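Local coordinates for glyoxalase family protein (Bacillus cereus, PDB 1SS4) that is of unknown function but belongs to the metal-binding glyoxalase (vicinal oxygen chelate) family and may act as a methylmalonyl-CoA epimerase, at residues T88-V91 with N92-G95; A118-V121 with G122-Q126; T51-G54 with S55-V58. All blocks are in the same frame, centred on the assembly; numbering follows the deposited sequence.

Contact 1: residues T88-V91 with N92-G95; sequences TAPV and NALG
Pro90 and Ala93 meet across an inverse gamma turn centred on Asn92, a local and largely buried contact in the linker that leads from strand 71-79 to strand 95-103. The turn is closed by a weak backbone hydrogen bond from Ala93 N to Val91 O, 3.0 Å long and bent to 142° at the hydrogen. By folding the chain back at Asn92, it brings the methyl of Ala93 up to the preceding proline. There CB of Ala93 sits 3.4 Å from Pro90 O and 4.1 Å from Pro90 CG, so that it touches both the carbonyl and the ring. Ala89 adds a looser touch, its CB 4.5 Å from CB of Ala93. Asn92 heads away overall, yet chi1 of 56° sets CG between its own backbone N and carbonyl carbon and leaves OD1 3.7 Å from CB of Pro90. That is a van der Waals approach to a ring carbon; the amide's polar grip is on the partner molecule, where ND2 donates to Pro81 O of the second subunit. Ala89 O, in turn, accepts a hydrogen bond from Arg137 of the same chain. Gly95, opening strand 95-103, pairs antiparallel with a strand of the second subunit, so the linker delivers the chain into a sheet that continues across the dimer interface. The chemistry is thus a few methyl and ring contacts beside a gamma turn closed by one weak bond. A bond this bent is unlikely to hold the turn alone, consistent with a share falling to the packing and to the intersubunit bond of Asn92.

Contact 2: residues A118-V121 with G122-Q126; sequences AELV and GEVVQ
Leu120 lies against the peptide carbonyl of Gly122, and these two residues, with Val121 between them, make up most of this local contact at the break in strand 119-127. CG of Leu120 is 3.1 Å from Gly122 O and CD2 is 3.3 Å from the same oxygen, so the branch point and one methyl press closely on it. The side chain gets there with CG anti to the backbone N (chi1 -177°), which carries the isobutyl group forward along the chain. Beyond the carbonyl, CD2 goes on to meet CG2 of Val124 at 4.2 Å, an apolar touch that spans the irregular residues between the two halves of the strand. Val121, the link between leucine and glycine, packs on Thr51 of the second subunit. Glu123 points away from 118-121 and forms a salt bridge with Arg49 of that subunit. The broken strand is the outermost of its sheet within the chain and forms a hairpin with strand 131-137: Val121 and Val125 have backbone hydrogen bonds with Tyr135 and Leu133, Leu120 packs on Cys134 and Ile136, and Val124 touches Arg132 of strand 131-137 and Ile106 of helix 106-115.

Contact 3: residues T51-G54 with S55-V58; sequences TGLG and SQCV
One hydroxyl, that of Thr51, both receives and gives a hydrogen bond where helix 45-51 ends, linking the turn after the helix to the side chain of Gln56. Thr51 OG1 accepts from Leu53 N at 3.0 Å in a nearly straight bond (165°), which defines an ST turn, and donates to Gln56 OE1 at 2.7 Å; Ala47 O and Gly48 O of the helix make weak bonds to the same hydroxyl. The bond to Gln56 is short but does not follow a lone pair: the hydroxyl stands above the carbonyl plane, 54° out of it. With chi1 of 62°, the threonine places OG1 between its backbone N and carbonyl carbon, where both partners can be served. Gln56 comes from the opposite direction, its chain extended beyond CG, with OE1 3.4 Å from Thr51 CG2 and 3.5 Å from Leu53 CD1. Among the residues of this loop, then, the amide oxygen is held by the Thr51 hydroxyl and bordered by methyl groups. A water donates to Leu53 O and to Ser55 O, bridging the two carbonyls across Gly54. Gly52 and Gly54, both with positive phi, let the chain turn sharply here. Thr51 and Leu53 pack on Val91 and Asn92 of the second subunit. The loop joins helix 45-51 to strand 57-64: Gly54 returns to Gly48 through a backbone hydrogen bond, Leu53 packs on Phe77 of strand 71-79, and Val58 pairs through its backbone with Val42 of strand 35-42.

Each contact is a local turn or kink, and along the chain they follow in series, without nesting or crossing. Contact 3 comes first, closing the loop between helix 45-51 and strand 57-64 of the first four-stranded sheet. Contact 1 then bends the linker that passes from strand 71-79 of this sheet to strand 95-103 of the second. Contact 2, last, lies at the break within strand 119-127, outermost of its sheet within the chain. The centres of contacts 2 and 3 are about 37 Å apart within one chain, yet across the dimer Thr51 of contact 3 meets both Val91 of contact 1 and Val121 of contact 2 of the second subunit.

Contact 1: residues T88-V91 with N92-G95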
loop_
_atom_site.group_PDB
_atom_site.type_symbol
_atom_site.label_atom_id
_atom_site.label_comp_id
_atom_site.label_asym_id
_atom_site.label_seq_id
_atom_site.Cartn_x
_atom_site.Cartn_y
_atom_site.Cartn_z
ATOM N N THR A 88 -10.967 -5.657 6.772
ATOM C CA THR A 88 -11.782 -6.581 5.994
ATOM C C THR A 88 -12.748 -5.867 5.043
ATOM O O THR A 88 -13.837 -6.356 4.770
ATOM C CB THR A 88 -12.553 -7.569 6.932
ATOM O OG1 THR A 88 -13.114 -6.858 8.039
ATOM C CG2 THR A 88 -11.594 -8.645 7.483
ATOM N N ALA A 89 -12.342 -4.707 4.537
ATOM C CA ALA A 89 -13.186 -3.949 3.617
ATOM C C ALA A 89 -13.455 -4.790 2.377
ATOM O O ALA A 89 -12.639 -5.649 2.006
ATOM C CB ALA A 89 -12.478 -2.640 3.208
ATOM N N PRO A 90 -14.609 -4.586 1.737
ATOM C CA PRO A 90 -14.859 -5.388 0.534
ATOM C C PRO A 90 -13.873 -5.023 -0.579
ATOM O O PRO A 90 -13.255 -3.946 -0.557
ATOM C CB PRO A 90 -16.307 -5.053 0.168
ATOM C CG PRO A 90 -16.613 -3.791 0.902
ATOM C CD PRO A 90 -15.810 -3.854 2.171
ATOM N N VAL A 91 -13.706 -5.927 -1.539
ATOM C CA VAL A 91 -12.795 -5.654 -2.640
ATOM C C VAL A 91 -13.290 -4.405 -3.378
ATOM O O VAL A 91 -12.490 -3.539 -3.744
ATOM C CB VAL A 91 -12.733 -6.843 -3.623
ATOM C CG1 VAL A 91 -11.899 -6.473 -4.834
ATOM C CG2 VAL A 91 -12.156 -8.077 -2.918
ATOM N N ASN A 92 -14.603 -4.309 -3.593
ATOM C CA ASN A 92 -15.148 -3.149 -4.298
ATOM C C ASN A 92 -15.460 -1.997 -3.333
ATOM O O ASN A 92 -16.624 -1.669 -3.055
ATOM C CB ASN A 92 -16.391 -3.551 -5.143
ATOM C CG ASN A 92 -17.503 -4.221 -4.312
ATOM O OD1 ASN A 92 -17.234 -5.000 -3.386
ATOM N ND2 ASN A 92 -18.755 -3.933 -4.662
ATOM N N ALA A 93 -14.388 -1.415 -2.795
ATOM C CA ALA A 93 -14.473 -0.284 -1.872
ATOM C C ALA A 93 -13.393 0.699 -2.261
ATOM O O ALA A 93 -12.347 0.315 -2.776
ATOM C CB ALA A 93 -14.250 -0.738 -0.414
ATOM N N LEU A 94 -13.643 1.966 -2.004
ATOM C CA LEU A 94 -12.682 3.012 -2.321
ATOM C C LEU A 94 -11.557 3.061 -1.287
ATOM O O LEU A 94 -11.801 2.903 -0.090
ATOM C CB LEU A 94 -13.402 4.364 -2.403
ATOM C CG LEU A 94 -14.432 4.460 -3.542
ATOM C CD1 LEU A 94 -15.543 5.441 -3.168
ATOM C CD2 LEU A 94 -13.734 4.862 -4.849
ATOM N N GLY A 95 -10.332 3.281 -1.762
ATOM C CA GLY A 95 -9.176 3.355 -0.878
ATOM C C GLY A 95 -8.160 2.241 -1.139
ATOM O O GLY A 95 -8.307 1.456 -2.079
#

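Contact 2: residues A118-V121 with G122-Q126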
loop_
_atom_site.group_PDB
_atom_site.type_symbol
_atom_site.label_atom_id
_atom_site.label_comp_id
_atom_site.label_asym_id
_atom_site.label_seq_id
_atom_site.Cartn_x
_atom_site.Cartn_y
_atom_site.Cartn_z
ATOM N N ALA A 118 -5.185 -18.481 6.637
ATOM C CA ALA A 118 -5.516 -17.512 5.594
ATOM C C ALA A 118 -6.627 -18.106 4.735
ATOM O O ALA A 118 -6.802 -19.329 4.709
ATOM C CB ALA A 118 -4.283 -17.204 4.742
ATOM N N GLU A 119 -7.380 -17.257 4.041
ATOM C CA GLU A 119 -8.473 -17.747 3.210
ATOM C C GLU A 119 -8.454 -17.225 1.776
ATOM O O GLU A 119 -8.364 -16.020 1.535
ATOM C CB GLU A 119 -9.829 -17.397 3.839
ATOM C CG GLU A 119 -10.242 -15.939 3.648
ATOM C CD GLU A 119 -11.741 -15.706 3.813
ATOM O OE1 GLU A 119 -12.526 -16.257 3.006
ATOM O OE2 GLU A 119 -12.129 -14.969 4.747
ATOM N N LEU A 120 -8.562 -18.153 0.825
ATOM C CA LEU A 120 -8.578 -17.814 -0.590
ATOM C C LEU A 120 -9.871 -17.035 -0.884
ATOM O O LEU A 120 -10.971 -17.491 -0.555
ATOM C CB LEU A 120 -8.509 -19.104 -1.406
ATOM C CG LEU A 120 -8.441 -19.007 -2.927
ATOM C CD1 LEU A 120 -7.216 -18.188 -3.343
ATOM C CD2 LEU A 120 -8.382 -20.426 -3.518
ATOM N N VAL A 121 -9.755 -15.859 -1.493
ATOM C CA VAL A 121 -10.941 -15.052 -1.762
ATOM C C VAL A 121 -11.770 -15.598 -2.898
ATOM O O VAL A 121 -12.996 -15.665 -2.803
ATOM C CB VAL A 121 -10.564 -13.591 -2.068
ATOM C CG1 VAL A 121 -11.828 -12.755 -2.343
ATOM C CG2 VAL A 121 -9.802 -13.027 -0.891
ATOM N N GLY A 122 -11.100 -15.987 -3.973
ATOM C CA GLY A 122 -11.787 -16.534 -5.127
ATOM C C GLY A 122 -11.074 -17.807 -5.527
ATOM O O GLY A 122 -10.907 -18.704 -4.715
ATOM N N GLU A 123 -10.636 -17.880 -6.775
ATOM C CA GLU A 123 -9.922 -19.055 -7.247
ATOM C C GLU A 123 -8.530 -18.638 -7.684
ATOM O O GLU A 123 -8.271 -17.450 -7.897
ATOM C CB GLU A 123 -10.647 -19.664 -8.452
ATOM C CG GLU A 123 -12.115 -19.957 -8.218
ATOM C CD GLU A 123 -12.880 -20.263 -9.499
ATOM O OE1 GLU A 123 -14.124 -20.310 -9.429
ATOM O OE2 GLU A 123 -12.255 -20.456 -10.564
ATOM N N VAL A 124 -7.633 -19.612 -7.789
ATOM C CA VAL A 124 -6.299 -19.344 -8.286
ATOM C C VAL A 124 -6.554 -19.406 -9.790
ATOM O O VAL A 124 -6.796 -20.474 -10.349
ATOM C CB VAL A 124 -5.293 -20.431 -7.864
ATOM C CG1 VAL A 124 -3.925 -20.132 -8.476
ATOM C CG2 VAL A 124 -5.203 -20.493 -6.333
ATOM N N VAL A 125 -6.517 -18.252 -10.437
ATOM C CA VAL A 125 -6.809 -18.158 -11.854
ATOM C C VAL A 125 -5.591 -17.994 -12.740
ATOM O O VAL A 125 -4.595 -17.376 -12.348
ATOM C CB VAL A 125 -7.763 -16.966 -12.112
ATOM C CG1 VAL A 125 -8.268 -16.982 -13.537
ATOM C CG2 VAL A 125 -8.918 -17.010 -11.124
ATOM N N GLN A 126 -5.681 -18.546 -13.949
ATOM C CA GLN A 126 -4.599 -18.426 -14.903
ATOM C C GLN A 126 -4.954 -17.371 -15.935
ATOM O O GLN A 126 -5.969 -17.469 -16.612
ATOM C CB GLN A 126 -4.335 -19.753 -15.611
ATOM C CG GLN A 126 -3.127 -19.689 -16.520
ATOM C CD GLN A 126 -2.733 -21.038 -17.059
ATOM O OE1 GLN A 126 -2.616 -22.004 -16.309
ATOM N NE2 GLN A 126 -2.516 -21.113 -18.365
#

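Contact 3: residues T51-G54 with S55-V58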
loop_
_atom_site.group_PDB
_atom_site.type_symbol
_atom_site.label_atom_id
_atom_site.label_comp_id
_atom_site.label_asym_id
_atom_site.label_seq_id
_atom_site.Cartn_x
_atom_site.Cartn_y
_atom_site.Cartn_z
ATOM N N THR A 51 1.694 12.245 12.595
ATOM C CA THR A 51 0.347 11.692 12.454
ATOM C C THR A 51 -0.757 12.650 12.835
ATOM O O THR A 51 -1.910 12.459 12.432
ATOM C CB THR A 51 0.144 10.500 13.357
ATOM O OG1 THR A 51 0.283 10.943 14.713
ATOM C CG2 THR A 51 1.172 9.382 13.070
ATOM N N GLY A 52 -0.416 13.664 13.630
ATOM C CA GLY A 52 -1.422 14.599 14.092
ATOM C C GLY A 52 -2.193 14.044 15.285
ATOM O O GLY A 52 -3.136 14.682 15.754
ATOM N N LEU A 53 -1.814 12.867 15.790
ATOM C CA LEU A 53 -2.534 12.301 16.930
ATOM C C LEU A 53 -2.057 12.889 18.261
ATOM O O LEU A 53 -2.778 12.868 19.266
ATOM C CB LEU A 53 -2.427 10.768 16.925
ATOM C CG LEU A 53 -3.103 10.211 15.660
ATOM C CD1 LEU A 53 -2.896 8.703 15.570
ATOM C CD2 LEU A 53 -4.606 10.562 15.668
ATOM N N GLY A 54 -0.848 13.438 18.259
ATOM C CA GLY A 54 -0.325 14.054 19.461
ATOM C C GLY A 54 0.303 13.089 20.439
ATOM O O GLY A 54 1.437 12.642 20.254
ATOM N N SER A 55 -0.423 12.764 21.496
ATOM C CA SER A 55 0.119 11.852 22.482
ATOM C C SER A 55 -0.063 10.427 21.975
ATOM O O SER A 55 -1.139 9.850 22.132
ATOM C CB SER A 55 -0.603 12.037 23.813
ATOM O OG SER A 55 0.110 11.406 24.862
ATOM N N GLN A 56 0.968 9.869 21.339
ATOM C CA GLN A 56 0.858 8.503 20.840
ATOM C C GLN A 56 2.041 7.632 21.188
ATOM O O GLN A 56 3.154 8.118 21.438
ATOM C CB GLN A 56 0.626 8.459 19.310
ATOM C CG GLN A 56 1.789 8.872 18.434
ATOM C CD GLN A 56 1.561 8.541 16.959
ATOM O OE1 GLN A 56 0.518 8.858 16.392
ATOM N NE2 GLN A 56 2.549 7.903 16.333
ATOM N N CYS A 57 1.767 6.335 21.214
ATOM C CA CYS A 57 2.740 5.306 21.505
ATOM C C CYS A 57 2.392 4.199 20.527
ATOM O O CYS A 57 1.306 3.631 20.594
ATOM C CB CYS A 57 2.570 4.793 22.937
ATOM S SG CYS A 57 3.786 3.534 23.416
ATOM N N VAL A 58 3.300 3.916 19.605
ATOM C CA VAL A 58 3.060 2.877 18.616
ATOM C C VAL A 58 4.259 1.953 18.519
ATOM O O VAL A 58 5.393 2.379 18.729
ATOM C CB VAL A 58 2.818 3.498 17.230
ATOM C CG1 VAL A 58 2.549 2.415 16.215
ATOM C CG2 VAL A 58 1.639 4.447 17.290
HETATM O O HOH W 1 -3.929 10.933 21.178
#